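Phage terminase large subunit (Thermus phage G20c, PDB 5M1N) powers ATP-driven translocation of viral DNA into empty capsids and, as an endonuclease, cuts the genome to begin and end packaging. Local coordinates at residues Ser9-Leu14 with Leu134-Gly139; Tyr37-Asp42 with Ala90-Asp95; Gln47-Phe52 with Arg173-Ile178; Gln127-Leu132 with Asp177-Leu182. All coordinates share one frame; numbering follows the deposited sequence.

Overall arrangement
Contacts 2, 3 and 4 cluster around the metal site of the RNase H-like fold, whereas contact 1 lies at its periphery. Centres of contacts 2 and 3 are about 16 Å apart, each about 12 Å from that of contact 4. Contact 2 pairs strands 37-42 and 91-94; contact 3 sets strand 49-56 against helix 177-186; contact 4 crosses that helix with helix 122-137, whose C-terminal end carries contact 1, centred about 13 Å from contact 4. Along the chain contact 2 lies between the segments of contact 1 and closes before contact 4 opens; contacts 3 and 4 end together, sharing Asp177 and Ile178, and alternate with contact 1. Distant segments bring Asp42 and Asp177 to one manganese ion.

Contact 1 of 4, residues Ser9-Leu14 with Leu134-Gly139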
loop_
_atom_site.group_PDB
_atom_site.type_symbol
_atom_site.label_atom_id
_atom_site.label_comp_id
_atom_site.label_asym_id
_atom_site.label_seq_id
_atom_site.Cartn_x
_atom_site.Cartn_y
_atom_site.Cartn_z
ATOM N N SER A 9 -5.935 -12.408 10.373
ATOM C CA SER A 9 -6.088 -13.799 10.794
ATOM C C SER A 9 -5.867 -14.798 9.653
ATOM O O SER A 9 -5.640 -15.978 9.911
ATOM C CB SER A 9 -7.473 -14.020 11.410
ATOM O OG SER A 9 -8.488 -13.662 10.510
ATOM N N GLY A 10 -5.954 -14.336 8.408
ATOM C CA GLY A 10 -5.702 -15.180 7.248
ATOM C C GLY A 10 -4.315 -15.080 6.655
ATOM O O GLY A 10 -4.148 -15.397 5.484
ATOM N N LEU A 11 -3.314 -14.708 7.456
ATOM C CA LEU A 11 -1.920 -14.618 6.974
ATOM C C LEU A 11 -1.396 -15.927 6.389
ATOM O O LEU A 11 -0.596 -15.924 5.455
ATOM C CB LEU A 11 -0.980 -14.137 8.085
ATOM C CG LEU A 11 -0.803 -12.620 8.147
ATOM C CD1 LEU A 11 -0.177 -12.201 9.462
ATOM C CD2 LEU A 11 0.058 -12.110 7.000
ATOM N N ASP A 12 -1.873 -17.044 6.928
ATOM C CA ASP A 12 -1.560 -18.369 6.391
ATOM C C ASP A 12 -1.945 -18.578 4.922
ATOM O O ASP A 12 -1.365 -19.422 4.265
ATOM C CB ASP A 12 -2.211 -19.465 7.249
ATOM C CG ASP A 12 -3.728 -19.327 7.325
ATOM O OD1 ASP A 12 -4.208 -18.342 7.930
ATOM O OD2 ASP A 12 -4.441 -20.187 6.773
ATOM N N MET A 13 -2.916 -17.814 4.425
ATOM C CA MET A 13 -3.324 -17.870 3.017
ATOM C C MET A 13 -2.664 -16.847 2.107
ATOM O O MET A 13 -2.937 -16.820 0.909
ATOM C CB MET A 13 -4.840 -17.748 2.934
ATOM C CG MET A 13 -5.557 -18.955 3.515
ATOM S SD MET A 13 -5.265 -20.444 2.536
ATOM C CE MET A 13 -3.892 -21.223 3.355
ATOM N N LEU A 14 -1.781 -16.031 2.661
ATOM C CA LEU A 14 -1.019 -15.058 1.869
ATOM C C LEU A 14 -0.046 -15.787 0.956
ATOM O O LEU A 14 0.675 -16.674 1.424
ATOM C CB LEU A 14 -0.240 -14.156 2.831
ATOM C CG LEU A 14 0.557 -12.969 2.300
ATOM C CD1 LEU A 14 -0.393 -11.964 1.679
ATOM C CD2 LEU A 14 1.321 -12.350 3.455
ATOM N N LEU A 134 -10.162 -9.793 3.897
ATOM C CA LEU A 134 -11.043 -10.766 3.241
ATOM C C LEU A 134 -10.393 -11.392 2.014
ATOM O O LEU A 134 -10.378 -12.608 1.862
ATOM C CB LEU A 134 -12.366 -10.118 2.845
ATOM C CG LEU A 134 -13.401 -11.012 2.149
ATOM C CD1 LEU A 134 -13.678 -12.287 2.929
ATOM C CD2 LEU A 134 -14.688 -10.232 1.939
ATOM N N LEU A 135 -9.834 -10.551 1.151
ATOM C CA LEU A 135 -9.101 -11.049 -0.008
ATOM C C LEU A 135 -7.960 -11.974 0.422
ATOM O O LEU A 135 -7.699 -13.005 -0.216
ATOM C CB LEU A 135 -8.570 -9.878 -0.843
ATOM C CG LEU A 135 -9.623 -9.047 -1.579
ATOM C CD1 LEU A 135 -9.007 -7.776 -2.151
ATOM C CD2 LEU A 135 -10.293 -9.850 -2.689
ATOM N N MET A 136 -7.301 -11.623 1.522
ATOM C CA MET A 136 -6.198 -12.427 2.031
ATOM C C MET A 136 -6.675 -13.816 2.464
ATOM O O MET A 136 -6.079 -14.826 2.084
ATOM C CB MET A 136 -5.508 -11.728 3.189
ATOM C CG MET A 136 -4.207 -12.406 3.591
ATOM S SD MET A 136 -3.387 -11.664 5.007
ATOM C CE MET A 136 -3.049 -10.013 4.392
ATOM N N GLU A 137 -7.741 -13.878 3.258
ATOM C CA GLU A 137 -8.239 -15.183 3.708
ATOM C C GLU A 137 -8.660 -16.046 2.517
ATOM O O GLU A 137 -8.406 -17.259 2.518
ATOM C CB GLU A 137 -9.378 -15.039 4.715
ATOM C CG GLU A 137 -9.956 -16.370 5.188
ATOM C CD GLU A 137 -8.961 -17.254 5.934
ATOM O OE1 GLU A 137 -8.377 -16.824 6.949
ATOM O OE2 GLU A 137 -8.777 -18.416 5.518
ATOM N N LYS A 138 -9.216 -15.413 1.476
ATOM C CA LYS A 138 -9.588 -16.130 0.245
ATOM C C LYS A 138 -8.421 -16.575 -0.648
ATOM O O LYS A 138 -8.659 -17.161 -1.705
ATOM C CB LYS A 138 -10.522 -15.254 -0.586
ATOM C CG LYS A 138 -11.880 -15.061 0.057
ATOM C CD LYS A 138 -12.799 -14.246 -0.829
ATOM C CE LYS A 138 -14.241 -14.338 -0.353
ATOM N NZ LYS A 138 -15.170 -13.609 -1.253
ATOM N N GLY A 139 -7.181 -16.298 -0.250
ATOM C CA GLY A 139 -6.011 -16.733 -1.000
ATOM C C GLY A 139 -5.757 -15.907 -2.247
ATOM O O GLY A 139 -5.120 -16.386 -3.177
HETATM O O HOH W 1 -9.492 -15.713 8.994
HETATM O O HOH W 2 -7.058 -19.812 6.984
HETATM O O HOH W 3 -4.126 -14.366 0.140
#
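With chi1 at -170° and chi2 also extended, Met136 reaches straight out from the last turn of helix 122-137 to the backbone of Gly10 and Leu11 before it turns at chi3. Glu137 starts away from the loop, but a bend at chi2 (63°) brings its carboxylate back beside Gly10. Met136 CG lies 3.5 Å from Gly10 O, and its SD then passes obliquely by Leu11, 4.0 Å from CD2. Beyond it, CE meets Leu14 CD1 more loosely. In the conformer described, Glu137 OE1 comes within 3.2 Å of Gly10 CA, where the glycine has no side chain to stand in the way. Met13 CB packs on the helix end, 3.3 Å from Met136 O, and Met13 O faces the CA of Gly139, whose positive phi closes the helix in a Schellman motif. Both Met13 and Glu137 were modelled in two conformers, and contacts of their side-chain ends hold for one of them.

Water carries the polar links. Water 1 donates to Glu137 OE1 at 2.6 Å and also bonds Ser9 OG, while water 2 donates to Glu137 OE2 and to Asp12 OD2, 2.7 Å from each. Phe8 also packs on Met136, and Leu150 and Leu153 of helix 147-154 cover Leu14. The chemistry is therefore divided: apolar packing joins the loop to the helix end on the inner side, whereas on the outer side two carboxylates approach to 4.5 Å (Asp12 OD1 to Glu137 OE1), their repulsion probably eased by the water that donates to both.

Contact 2 of 4, residues Tyr37-Asp42 with Ala90-Asp95; sequences YCIGAD and AYVVAD. With MN (manganese (II) ion), chain D.
Backbone hydrogen bonds join Tyr37-Asp42 to Ala90-Asp95 as parallel strands, the axes of the two segments diverging by 26°. Ile39 uses both its backbone groups: its N gives a bond to Tyr91 O (2.8 Å) and its O receives one from Val93 N (2.7 Å). The ladder continues with Ala41 N to Val93 O, and closes with Asp95 N to Ala41 O, almost straight at 175°; the Tyr91 N to Tyr37 O bond at the other end is weak.

Of the side chains, Cys38 places CB over the centre of the Tyr91 ring, 3.7 Å from the centroid, a CH-pi contact with SG farther off above the same ring. Tyr91 OH is held by Gln188. On the opposite face of the sheet, Ala41 CB touches Val92 CG1 at 3.6 Å; at the N-terminal end Ala90 CB touches both Tyr37 CB and Ile39 CG1.

At the C-terminal ends two carboxylates lie side by side, their planes nearly parallel. Asp42 OD2 binds manganese at 2.2 Å, while water 5 donates to Asp42 OD1 and Asp95 OD2. This is consistent with a two-metal nuclease site in which Asp42 would bind both ions and Asp95 the second; Asp95 is not a ligand of the manganese seen here. Val119 N and Trp97 N hold Asp95 OD1.

Strand 49-56 continues the sheet beyond strand 37-42, and helix 73-86 covers Ile39 and Val92 with Leu80.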
loop_
_atom_site.group_PDB
_atom_site.type_symbol
_atom_site.label_atom_id
_atom_site.label_comp_id
_atom_site.label_asym_id
_atom_site.label_seq_id
_atom_site.Cartn_x
_atom_site.Cartn_y
_atom_site.Cartn_z
ATOM N N TYR A 37 -2.737 -2.397 -14.401
ATOM C CA TYR A 37 -2.153 -2.204 -13.081
ATOM C C TYR A 37 -2.675 -0.956 -12.398
ATOM O O TYR A 37 -3.087 0.008 -13.047
ATOM C CB TYR A 37 -0.636 -2.071 -13.187
ATOM C CG TYR A 37 0.080 -3.263 -13.748
ATOM C CD1 TYR A 37 0.126 -3.491 -15.127
ATOM C CD2 TYR A 37 0.718 -4.169 -12.907
ATOM C CE1 TYR A 37 0.791 -4.585 -15.643
ATOM C CE2 TYR A 37 1.393 -5.253 -13.414
ATOM C CZ TYR A 37 1.434 -5.456 -14.785
ATOM O OH TYR A 37 2.131 -6.522 -15.320
ATOM N N CYS A 38 -2.605 -0.963 -11.072
ATOM C CA CYS A 38 -2.765 0.251 -10.279
ATOM C C CYS A 38 -1.680 0.268 -9.216
ATOM O O CYS A 38 -0.962 -0.719 -9.039
ATOM C CB CYS A 38 -4.160 0.341 -9.653
ATOM S SG CYS A 38 -4.489 -0.835 -8.323
ATOM N N ILE A 39 -1.552 1.399 -8.529
ATOM C CA ILE A 39 -0.495 1.587 -7.536
ATOM C C ILE A 39 -1.110 2.178 -6.279
ATOM O O ILE A 39 -1.608 3.305 -6.308
ATOM C CB ILE A 39 0.626 2.527 -8.036
ATOM C CG1 ILE A 39 1.171 2.043 -9.391
ATOM C CG2 ILE A 39 1.736 2.627 -6.993
ATOM C CD1 ILE A 39 2.217 2.930 -10.017
ATOM N N GLY A 40 -1.054 1.445 -5.168
ATOM C CA GLY A 40 -1.477 2.000 -3.882
ATOM C C GLY A 40 -0.375 2.888 -3.356
ATOM O O GLY A 40 0.761 2.439 -3.248
ATOM N N ALA A 41 -0.695 4.137 -3.013
ATOM C CA ALA A 41 0.327 5.116 -2.623
ATOM C C ALA A 41 0.044 5.713 -1.255
ATOM O O ALA A 41 -0.934 6.446 -1.071
ATOM C CB ALA A 41 0.421 6.218 -3.663
ATOM N N ASP A 42 0.928 5.395 -0.307
ATOM C CA ASP A 42 0.980 6.055 0.985
ATOM C C ASP A 42 2.206 6.957 0.946
ATOM O O ASP A 42 3.318 6.472 0.805
ATOM C CB ASP A 42 1.115 5.023 2.106
ATOM C CG ASP A 42 0.915 5.631 3.474
ATOM O OD1 ASP A 42 -0.042 6.433 3.633
ATOM O OD2 ASP A 42 1.707 5.325 4.402
ATOM N N ALA A 90 0.077 2.898 -15.157
ATOM C CA ALA A 90 -0.748 2.388 -14.076
ATOM C C ALA A 90 -1.334 3.555 -13.302
ATOM O O ALA A 90 -0.632 4.528 -13.022
ATOM C CB ALA A 90 0.090 1.534 -13.152
ATOM N N TYR A 91 -2.606 3.462 -12.931
ATOM C CA TYR A 91 -3.216 4.529 -12.144
ATOM C C TYR A 91 -2.898 4.412 -10.661
ATOM O O TYR A 91 -2.815 3.311 -10.119
ATOM C CB TYR A 91 -4.715 4.623 -12.392
ATOM C CG TYR A 91 -5.621 3.583 -11.800
ATOM C CD1 TYR A 91 -6.222 3.777 -10.561
ATOM C CD2 TYR A 91 -5.951 2.441 -12.510
ATOM C CE1 TYR A 91 -7.113 2.845 -10.046
ATOM C CE2 TYR A 91 -6.828 1.499 -11.995
ATOM C CZ TYR A 91 -7.415 1.713 -10.768
ATOM O OH TYR A 91 -8.297 0.792 -10.273
ATOM N N VAL A 92 -2.727 5.556 -10.010
ATOM C CA VAL A 92 -2.375 5.627 -8.606
ATOM C C VAL A 92 -3.640 5.775 -7.774
ATOM O O VAL A 92 -4.500 6.603 -8.090
ATOM C CB VAL A 92 -1.414 6.801 -8.354
ATOM C CG1 VAL A 92 -1.042 6.900 -6.880
ATOM C CG2 VAL A 92 -0.167 6.638 -9.209
ATOM N N VAL A 93 -3.753 4.968 -6.728
ATOM C CA VAL A 93 -4.758 5.166 -5.668
ATOM C C VAL A 93 -4.035 5.880 -4.536
ATOM O O VAL A 93 -3.272 5.261 -3.782
ATOM C CB VAL A 93 -5.357 3.838 -5.173
ATOM C CG1 VAL A 93 -6.496 4.104 -4.188
ATOM C CG2 VAL A 93 -5.850 3.000 -6.336
ATOM N N ALA A 94 -4.241 7.191 -4.443
ATOM C CA ALA A 94 -3.424 8.068 -3.597
ATOM C C ALA A 94 -4.180 8.418 -2.327
ATOM O O ALA A 94 -5.285 8.990 -2.399
ATOM C CB ALA A 94 -3.086 9.335 -4.352
ATOM N N ASP A 95 -3.586 8.128 -1.168
ATOM C CA ASP A 95 -4.106 8.644 0.090
ATOM C C ASP A 95 -3.660 10.083 0.199
ATOM O O ASP A 95 -2.546 10.385 0.646
ATOM C CB ASP A 95 -3.655 7.858 1.312
ATOM C CG ASP A 95 -4.068 8.527 2.613
ATOM O OD1 ASP A 95 -4.966 9.411 2.598
ATOM O OD2 ASP A 95 -3.482 8.178 3.650
HETATM MN MN MN D . 2.004 6.128 6.383
HETATM O O HOH W 4 -0.530 9.135 2.287
HETATM O O HOH W 5 -2.654 5.712 4.474
HETATM O O HOH W 6 0.483 7.616 5.867
HETATM O O HOH W 7 3.623 7.430 5.539
HETATM O O HOH W 8 2.098 7.214 8.176
HETATM O O HOH W 9 0.391 4.804 7.164
#

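Contact 3 of 4, residues Gln47-Phe52 with Arg173-Ile178; sequences QDYSVF and RGHDDI. With MN (manganese (II) ion), chain D.
The metal site of the RNase H-like nuclease is completed here by Asp177, the first residue of helix 177-186, which faces Tyr49 and Val51 of strand 49-56. Asp177 OD1 binds manganese at 2.1 Å. Its other oxygen, OD2, sits at the edge of the Tyr49 ring, 3.6 Å from Tyr49 CB, and takes a bond from water 10, which in turn accepts one from Tyr49 N. This water link probably limits rotation of the carboxylate, acting on the oxygen that does not bind the metal.

Because Tyr49 has CG anti to its carbonyl carbon (chi1 -67°), its ring extends to His175. The two form an edge-to-face pair: the edge of Tyr49 points at the face of His175, with CE2 above that face, displaced toward the rim, 3.7 Å from His175 NE2, and the planes at 66°. Water 11 joins Tyr49 OH and His175 NE2, lying in the imidazole plane.

Second-shell carboxylates hold metal-bound waters, water 8 donating to Asp48 OD2 and water 9 to Asp176 OD1. Val51 CG2 packs 3.8 Å from Asp177 CB and meets Ile178 CG1.

Arg67 of strand 61-69 makes a cation-pi contact with Tyr49, and helix 147-154 lies against Ile178 through Thr148 and Ile149.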
loop_
_atom_site.group_PDB
_atom_site.type_symbol
_atom_site.label_atom_id
_atom_site.label_comp_id
_atom_site.label_asym_id
_atom_site.label_seq_id
_atom_site.Cartn_x
_atom_site.Cartn_y
_atom_site.Cartn_z
ATOM N N GLN A 47 9.479 12.064 8.362
ATOM C CA GLN A 47 10.437 10.948 8.347
ATOM C C GLN A 47 9.729 9.590 8.236
ATOM O O GLN A 47 10.370 8.542 8.322
ATOM C CB GLN A 47 11.262 10.960 9.630
ATOM N N ASP A 48 8.415 9.605 8.063
ATOM C CA ASP A 48 7.652 8.383 7.840
ATOM C C ASP A 48 7.978 7.791 6.470
ATOM O O ASP A 48 8.392 8.505 5.555
ATOM C CB ASP A 48 6.145 8.669 7.896
ATOM C CG ASP A 48 5.623 8.876 9.316
ATOM O OD1 ASP A 48 6.435 9.038 10.260
ATOM O OD2 ASP A 48 4.376 8.859 9.486
ATOM N N TYR A 49 7.772 6.489 6.336
ATOM C CA TYR A 49 8.002 5.812 5.070
ATOM C C TYR A 49 6.899 6.088 4.063
ATOM O O TYR A 49 5.708 6.117 4.425
ATOM C CB TYR A 49 8.070 4.302 5.270
ATOM C CG TYR A 49 9.272 3.850 6.055
ATOM C CD1 TYR A 49 10.469 3.540 5.425
ATOM C CD2 TYR A 49 9.210 3.725 7.439
ATOM C CE1 TYR A 49 11.584 3.130 6.158
ATOM C CE2 TYR A 49 10.312 3.323 8.176
ATOM C CZ TYR A 49 11.489 3.021 7.536
ATOM O OH TYR A 49 12.567 2.609 8.295
ATOM N N SER A 50 7.310 6.306 2.814
ATOM C CA SER A 50 6.410 6.290 1.664
ATOM C C SER A 50 6.451 4.886 1.075
ATOM O O SER A 50 7.508 4.268 1.040
ATOM C CB SER A 50 6.823 7.329 0.613
ATOM O OG SER A 50 8.212 7.288 0.325
ATOM N N VAL A 51 5.295 4.359 0.676
ATOM C CA VAL A 51 5.206 3.004 0.107
ATOM C C VAL A 51 4.262 3.011 -1.086
ATOM O O VAL A 51 3.113 3.461 -0.969
ATOM C CB VAL A 51 4.729 1.952 1.129
ATOM C CG1 VAL A 51 4.767 0.563 0.502
ATOM C CG2 VAL A 51 5.598 1.983 2.372
ATOM N N PHE A 52 4.764 2.509 -2.213
ATOM C CA PHE A 52 4.017 2.426 -3.461
ATOM C C PHE A 52 3.945 0.959 -3.866
ATOM O O PHE A 52 4.986 0.331 -4.086
ATOM C CB PHE A 52 4.695 3.244 -4.575
ATOM C CG PHE A 52 5.059 4.648 -4.190
ATOM C CD1 PHE A 52 4.240 5.412 -3.371
ATOM C CD2 PHE A 52 6.214 5.233 -4.684
ATOM C CE1 PHE A 52 4.572 6.722 -3.041
ATOM C CE2 PHE A 52 6.543 6.547 -4.360
ATOM C CZ PHE A 52 5.725 7.287 -3.534
ATOM N N ARG A 173 5.171 0.591 18.972
ATOM C CA ARG A 173 5.450 1.881 18.337
ATOM C C ARG A 173 5.838 1.693 16.868
ATOM O O ARG A 173 6.684 2.401 16.327
ATOM C CB ARG A 173 6.504 2.658 19.136
ATOM C CG ARG A 173 6.055 2.921 20.571
ATOM C CD ARG A 173 7.046 3.740 21.387
ATOM N NE ARG A 173 6.586 3.927 22.774
ATOM C CZ ARG A 173 5.725 4.858 23.202
ATOM N NH1 ARG A 173 5.399 4.897 24.493
ATOM N NH2 ARG A 173 5.190 5.756 22.372
ATOM N N GLY A 174 5.169 0.742 16.223
ATOM C CA GLY A 174 5.493 0.354 14.867
ATOM C C GLY A 174 4.847 1.192 13.786
ATOM O O GLY A 174 4.143 2.179 14.060
ATOM N N HIS A 175 5.116 0.775 12.553
ATOM C CA HIS A 175 4.669 1.445 11.322
ATOM C C HIS A 175 3.588 0.628 10.626
ATOM O O HIS A 175 3.486 -0.594 10.842
ATOM C CB HIS A 175 5.827 1.609 10.332
ATOM C CG HIS A 175 7.100 2.099 10.939
ATOM N ND1 HIS A 175 7.204 3.315 11.582
ATOM C CD2 HIS A 175 8.336 1.552 10.968
ATOM C CE1 HIS A 175 8.450 3.495 11.978
ATOM N NE2 HIS A 175 9.157 2.440 11.619
ATOM N N ASP A 176 2.798 1.289 9.788
ATOM C CA ASP A 176 1.793 0.575 8.999
ATOM C C ASP A 176 1.706 1.054 7.560
ATOM O O ASP A 176 0.722 0.796 6.891
ATOM C CB ASP A 176 0.418 0.641 9.675
ATOM C CG ASP A 176 -0.150 2.033 9.711
ATOM O OD1 ASP A 176 0.459 2.964 9.158
ATOM O OD2 ASP A 176 -1.224 2.213 10.317
ATOM N N ASP A 177 2.751 1.702 7.069
ATOM C CA ASP A 177 2.710 2.295 5.730
ATOM C C ASP A 177 2.607 1.233 4.646
ATOM O O ASP A 177 1.969 1.453 3.621
ATOM C CB ASP A 177 3.930 3.178 5.511
ATOM C CG ASP A 177 4.294 3.951 6.755
ATOM O OD1 ASP A 177 3.538 4.888 7.126
ATOM O OD2 ASP A 177 5.284 3.554 7.399
ATOM N N ILE A 178 3.238 0.084 4.875
ATOM C CA ILE A 178 3.147 -1.029 3.934
ATOM C C ILE A 178 1.722 -1.573 3.928
ATOM O O ILE A 178 1.137 -1.801 2.866
ATOM C CB ILE A 178 4.161 -2.152 4.247
ATOM C CG1 ILE A 178 5.600 -1.609 4.196
ATOM C CG2 ILE A 178 3.980 -3.315 3.280
ATOM C CD1 ILE A 178 6.650 -2.572 4.707
HETATM MN MN MN D . 2.004 6.128 6.383
HETATM O O HOH W 8 2.098 7.214 8.176
HETATM O O HOH W 10 6.548 5.437 8.878
HETATM O O HOH W 11 11.577 1.356 10.874
HETATM O O HOH W 7 3.623 7.430 5.539
HETATM O O HOH W 9 0.391 4.804 7.164
HETATM O O HOH W 6 0.483 7.616 5.867
#

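Contact 4 of 4, residues Gln127-Leu132 with Asp177-Leu182; sequences QLISNL and DIVMSL. With MN (manganese (II) ion), chain D.
Ser181 OG is gripped by hydrogen bonds with Gly40 O and Ser53 OG and by a weak one with Val51 O, which ties helix 177-186 to the sheet while Val179, Met180 and Leu182 meet Ile129, Leu128 and Leu132 of helix 122-137. The meeting is wholly apolar on the side-chain level. Ile129, bent at chi2 (-65°), brings CD1 to Val179 CG1 at 3.7 Å, and the same methyl lies 4.0 Å from Met180 SD. Met180 folds at both chi2 and chi3, and its CE lies 4.1 Å from Leu128 CD1, the two side chains crossing at about a right angle.

The helices cross at 80° with segment axes 10.0 Å apart, a near-perpendicular packing that places helix 177-186 between helix 122-137 and the central sheet of the RNase H-like fold. Leu132, with CG anti to the backbone N, lays CD2 4.1 Å from Val179 O and 4.3 Å from Leu182 CB.

Beyond these residues Leu128 and Leu132 also rest on Ala183, and Asn131 ND2 bonds to Tyr186 O. Toward the other end of helix 177-186, the Met180 side chain comes within about 4 Å of that of the metal ligand Asp42 (nearest atoms).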
loop_
_atom_site.group_PDB
_atom_site.type_symbol
_atom_site.label_atom_id
_atom_site.label_comp_id
_atom_site.label_asym_id
_atom_site.label_seq_id
_atom_site.Cartn_x
_atom_site.Cartn_y
_atom_site.Cartn_z
ATOM N N GLN A 127 -12.876 0.113 6.112
ATOM C CA GLN A 127 -13.273 -0.391 4.797
ATOM C C GLN A 127 -12.089 -0.984 4.032
ATOM O O GLN A 127 -12.176 -2.074 3.479
ATOM C CB GLN A 127 -13.820 0.733 3.928
ATOM C CG GLN A 127 -15.139 1.355 4.319
ATOM C CD GLN A 127 -15.455 2.492 3.372
ATOM O OE1 GLN A 127 -15.294 3.667 3.706
ATOM N NE2 GLN A 127 -15.819 2.142 2.149
ATOM N N LEU A 128 -11.000 -0.225 3.982
ATOM C CA LEU A 128 -9.788 -0.642 3.274
ATOM C C LEU A 128 -9.202 -1.918 3.840
ATOM O O LEU A 128 -8.860 -2.850 3.104
ATOM C CB LEU A 128 -8.737 0.464 3.344
ATOM C CG LEU A 128 -9.021 1.680 2.466
ATOM C CD1 LEU A 128 -8.172 2.864 2.881
ATOM C CD2 LEU A 128 -8.744 1.347 1.012
ATOM N N ILE A 129 -9.063 -1.945 5.156
ATOM C CA ILE A 129 -8.442 -3.070 5.830
ATOM C C ILE A 129 -9.292 -4.331 5.775
ATOM O O ILE A 129 -8.757 -5.407 5.522
ATOM C CB ILE A 129 -8.048 -2.719 7.282
ATOM C CG1 ILE A 129 -6.989 -1.602 7.306
ATOM C CG2 ILE A 129 -7.546 -3.955 8.026
ATOM C CD1 ILE A 129 -5.640 -1.945 6.700
ATOM N N SER A 130 -10.596 -4.212 6.000
ATOM C CA SER A 130 -11.462 -5.389 5.945
ATOM C C SER A 130 -11.519 -5.996 4.537
ATOM O O SER A 130 -11.629 -7.209 4.394
ATOM C CB SER A 130 -12.865 -5.071 6.458
ATOM O OG SER A 130 -13.521 -4.136 5.622
ATOM N N ASN A 131 -11.433 -5.162 3.501
ATOM C CA ASN A 131 -11.344 -5.669 2.134
ATOM C C ASN A 131 -10.034 -6.438 1.920
ATOM O O ASN A 131 -10.039 -7.549 1.393
ATOM C CB ASN A 131 -11.448 -4.525 1.132
ATOM C CG ASN A 131 -11.319 -5.004 -0.301
ATOM O OD1 ASN A 131 -12.159 -5.764 -0.785
ATOM N ND2 ASN A 131 -10.259 -4.589 -0.980
ATOM N N LEU A 132 -8.916 -5.859 2.348
ATOM C CA LEU A 132 -7.627 -6.540 2.232
ATOM C C LEU A 132 -7.613 -7.873 3.004
ATOM O O LEU A 132 -7.136 -8.882 2.495
ATOM C CB LEU A 132 -6.487 -5.636 2.708
ATOM C CG LEU A 132 -5.079 -6.242 2.708
ATOM C CD1 LEU A 132 -4.639 -6.618 1.303
ATOM C CD2 LEU A 132 -4.095 -5.259 3.320
ATOM N N ASP A 177 2.751 1.702 7.069
ATOM C CA ASP A 177 2.710 2.295 5.730
ATOM C C ASP A 177 2.607 1.233 4.646
ATOM O O ASP A 177 1.969 1.453 3.621
ATOM C CB ASP A 177 3.930 3.178 5.511
ATOM C CG ASP A 177 4.294 3.951 6.755
ATOM O OD1 ASP A 177 3.538 4.888 7.126
ATOM O OD2 ASP A 177 5.284 3.554 7.399
ATOM N N ILE A 178 3.238 0.084 4.875
ATOM C CA ILE A 178 3.147 -1.029 3.934
ATOM C C ILE A 178 1.722 -1.573 3.928
ATOM O O ILE A 178 1.137 -1.801 2.866
ATOM C CB ILE A 178 4.161 -2.152 4.247
ATOM C CG1 ILE A 178 5.600 -1.609 4.196
ATOM C CG2 ILE A 178 3.980 -3.315 3.280
ATOM C CD1 ILE A 178 6.650 -2.572 4.707
ATOM N N VAL A 179 1.168 -1.779 5.116
ATOM C CA VAL A 179 -0.207 -2.266 5.235
ATOM C C VAL A 179 -1.163 -1.349 4.472
ATOM O O VAL A 179 -2.002 -1.807 3.698
ATOM C CB VAL A 179 -0.644 -2.353 6.712
ATOM C CG1 VAL A 179 -2.073 -2.872 6.815
ATOM C CG2 VAL A 179 0.301 -3.248 7.510
ATOM N N MET A 180 -1.026 -0.051 4.693
ATOM C CA MET A 180 -1.925 0.912 4.072
ATOM C C MET A 180 -1.747 0.987 2.557
ATOM O O MET A 180 -2.732 1.052 1.829
ATOM C CB MET A 180 -1.759 2.287 4.726
ATOM C CG MET A 180 -2.274 2.324 6.161
ATOM S SD MET A 180 -3.940 1.675 6.405
ATOM C CE MET A 180 -4.887 2.659 5.256
ATOM N N SER A 181 -0.501 0.971 2.091
ATOM C CA SER A 181 -0.230 0.952 0.660
ATOM C C SER A 181 -0.849 -0.271 -0.015
ATOM O O SER A 181 -1.501 -0.151 -1.054
ATOM C CB SER A 181 1.278 1.018 0.430
ATOM O OG SER A 181 1.577 0.903 -0.951
ATOM N N LEU A 182 -0.655 -1.448 0.579
ATOM C CA LEU A 182 -1.289 -2.664 0.067
ATOM C C LEU A 182 -2.809 -2.559 0.062
ATOM O O LEU A 182 -3.456 -2.932 -0.908
ATOM C CB LEU A 182 -0.863 -3.891 0.868
ATOM C CG LEU A 182 0.600 -4.313 0.703
ATOM C CD1 LEU A 182 0.948 -5.358 1.746
ATOM C CD2 LEU A 182 0.897 -4.848 -0.690
HETATM MN MN MN D . 2.004 6.128 6.383
HETATM O O HOH W 7 3.623 7.430 5.539
HETATM O O HOH W 8 2.098 7.214 8.176
HETATM O O HOH W 6 0.483 7.616 5.867
HETATM O O HOH W 9 0.391 4.804 7.164
#